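Local coordinates for actin-binding protein, cofilin/tropomyosin family protein, putative (Entamoeba histolytica, PDB 4LIZ) that binds actin filaments and stabilises them, and may contribute to phagocytosis and pseudopod formation in this protist parasite, at residues E25-G30 / D41-G46. Numbering follows the deposited sequence.
Sequences EFVVFG and DAKGKG
The ring of Phe26 lies over the backbone of the neighbouring strand, with Gly44 N 3.5 Å above one face and displaced toward the rim, and Lys43 CA over the same face. Its chi1 of 84° sets CG between the backbone N and the carbonyl carbon and swings the ring across Gly44, which has no side chain in the way. At the ring's rim, CE2 meets Ala42 CB at 3.9 Å, while CE1 reaches Lys45 O. Val28 packs beside Ala42 on the same side of the hairpin.

Beneath these side chains the two strands run antiparallel, Phe26–Gly44 and Val28–Ala42 forming hydrogen-bonded pairs around the non-hydrogen-bonded pair Val27–Lys43. A classic bulge interrupts the ladder at each end. Gly44 O accepts from both Glu25 N (2.8 Å) and Phe26 N (3.2 Å), the former standing above the carbonyl plane; Val28 O likewise takes Asp41 N and Ala42 N from one side of its plane.

Beyond the first bulge, the extended side chain of Glu25 carries its carboxylate to the departing chain: OE1 accepts a hydrogen bond from Gly46 N through its anti lone pair at 2.8 Å, and OE2 forms a salt bridge with Lys45 NZ at 3.3 Å, the hydrogen bond within it being weak; NZ also donates a hydrogen bond to Glu22 O. At the other end Asp41 brings OD2 against Gly30 CA (3.2 Å), and OD2 is hydrogen-bonded to Gln61 NE2 of the adjoining strand.

In the ADF-homology fold this hairpin forms one margin of the central sheet, 26-32 lying between 37-44 and 60-69. Phe26, Val28 and Ala42 face helix 48-54, whereas Val27 and Lys43 turn to helix 10-17, where Lys43 pairs with the sodium ligand Glu15.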
loop_
_atom_site.group_PDB
_atom_site.type_symbol
_atom_site.label_atom_id
_atom_site.label_comp_id
_atom_site.label_asym_id
_atom_site.label_seq_id
_atom_site.Cartn_x
_atom_site.Cartn_y
_atom_site.Cartn_z
ATOM N N GLU A 25 -8.991 -7.925 0.550
ATOM C CA GLU A 25 -9.333 -6.500 0.413
ATOM C C GLU A 25 -8.061 -5.636 0.665
ATOM O O GLU A 25 -8.102 -4.453 0.345
ATOM C CB GLU A 25 -10.427 -6.138 1.385
ATOM C CG GLU A 25 -11.725 -6.912 1.061
ATOM C CD GLU A 25 -12.755 -6.628 2.105
ATOM O OE1 GLU A 25 -12.495 -6.471 3.297
ATOM O OE2 GLU A 25 -13.979 -6.655 1.689
ATOM N N PHE A 26 -7.043 -6.141 1.291
ATOM C CA PHE A 26 -5.771 -5.442 1.499
ATOM C C PHE A 26 -4.613 -6.355 1.445
ATOM O O PHE A 26 -4.729 -7.577 1.709
ATOM C CB PHE A 26 -5.789 -4.738 2.919
ATOM C CG PHE A 26 -5.410 -5.604 4.080
ATOM C CD1 PHE A 26 -6.376 -6.361 4.671
ATOM C CD2 PHE A 26 -4.140 -5.714 4.534
ATOM C CE1 PHE A 26 -6.048 -7.219 5.714
ATOM C CE2 PHE A 26 -3.778 -6.535 5.558
ATOM C CZ PHE A 26 -4.766 -7.361 6.101
ATOM N N VAL A 27 -3.424 -5.823 1.163
ATOM C CA VAL A 27 -2.176 -6.482 1.280
ATOM C C VAL A 27 -1.097 -5.570 1.781
ATOM O O VAL A 27 -1.162 -4.356 1.440
ATOM C CB VAL A 27 -1.739 -7.207 -0.008
ATOM C CG1 VAL A 27 -1.645 -6.199 -1.176
ATOM C CG2 VAL A 27 -0.460 -7.999 0.102
ATOM N N VAL A 28 -0.222 -6.084 2.618
ATOM C CA VAL A 28 0.994 -5.379 3.073
ATOM C C VAL A 28 2.172 -6.175 2.661
ATOM O O VAL A 28 2.211 -7.396 2.949
ATOM C CB VAL A 28 0.942 -5.108 4.584
ATOM C CG1 VAL A 28 2.230 -4.405 5.038
ATOM C CG2 VAL A 28 -0.263 -4.323 4.990
ATOM N N PHE A 29 3.166 -5.557 1.983
ATOM C CA PHE A 29 4.375 -6.159 1.608
ATOM C C PHE A 29 5.546 -5.704 2.438
ATOM O O PHE A 29 5.646 -4.493 2.768
ATOM C CB PHE A 29 4.753 -5.830 0.132
ATOM C CG PHE A 29 3.708 -6.243 -0.901
ATOM C CD1 PHE A 29 3.643 -7.601 -1.275
ATOM C CD2 PHE A 29 2.802 -5.363 -1.454
ATOM C CE1 PHE A 29 2.703 -7.969 -2.208
ATOM C CE2 PHE A 29 1.879 -5.808 -2.402
ATOM C CZ PHE A 29 1.841 -7.117 -2.741
ATOM N N GLY A 30 6.347 -6.649 2.823
ATOM C CA GLY A 30 7.626 -6.357 3.428
ATOM C C GLY A 30 8.766 -6.574 2.489
ATOM O O GLY A 30 8.650 -7.037 1.347
ATOM N N ASP A 41 3.611 -9.567 3.925
ATOM C CA ASP A 41 3.517 -9.502 5.375
ATOM C C ASP A 41 2.130 -9.790 5.926
ATOM O O ASP A 41 1.990 -10.402 6.914
ATOM C CB ASP A 41 3.981 -8.124 5.889
ATOM C CG ASP A 41 5.484 -7.923 5.820
ATOM O OD1 ASP A 41 6.216 -8.848 5.571
ATOM O OD2 ASP A 41 5.875 -6.782 6.017
ATOM N N ALA A 42 1.112 -9.303 5.264
ATOM C CA ALA A 42 -0.246 -9.549 5.658
ATOM C C ALA A 42 -1.204 -9.460 4.439
ATOM O O ALA A 42 -0.943 -8.738 3.545
ATOM C CB ALA A 42 -0.652 -8.546 6.706
ATOM N N LYS A 43 -2.313 -10.185 4.462
ATOM C CA LYS A 43 -3.240 -10.178 3.410
ATOM C C LYS A 43 -4.535 -10.713 3.910
ATOM O O LYS A 43 -4.527 -11.680 4.691
ATOM C CB LYS A 43 -2.713 -11.043 2.288
ATOM C CG LYS A 43 -3.557 -10.916 1.051
ATOM C CD LYS A 43 -3.028 -11.807 -0.090
ATOM C CE LYS A 43 -3.232 -13.361 0.114
ATOM N NZ LYS A 43 -2.767 -14.182 -1.056
ATOM N N GLY A 44 -5.616 -10.040 3.583
ATOM C CA GLY A 44 -6.938 -10.487 4.053
ATOM C C GLY A 44 -8.021 -9.529 3.896
ATOM O O GLY A 44 -7.986 -8.616 3.028
ATOM N N LYS A 45 -9.086 -9.692 4.689
ATOM C CA LYS A 45 -10.193 -8.832 4.707
ATOM C C LYS A 45 -9.893 -7.612 5.569
ATOM O O LYS A 45 -9.210 -7.801 6.584
ATOM C CB LYS A 45 -11.459 -9.584 5.245
ATOM C CG LYS A 45 -12.066 -10.451 4.164
ATOM C CD LYS A 45 -13.433 -10.974 4.644
ATOM C CE LYS A 45 -14.562 -9.960 4.346
ATOM N NZ LYS A 45 -14.941 -9.572 2.920
ATOM N N GLY A 46 -10.381 -6.466 5.176
ATOM C CA GLY A 46 -10.101 -5.279 5.970
ATOM C C GLY A 46 -9.663 -4.151 5.065
ATOM O O GLY A 46 -9.781 -4.172 3.853
#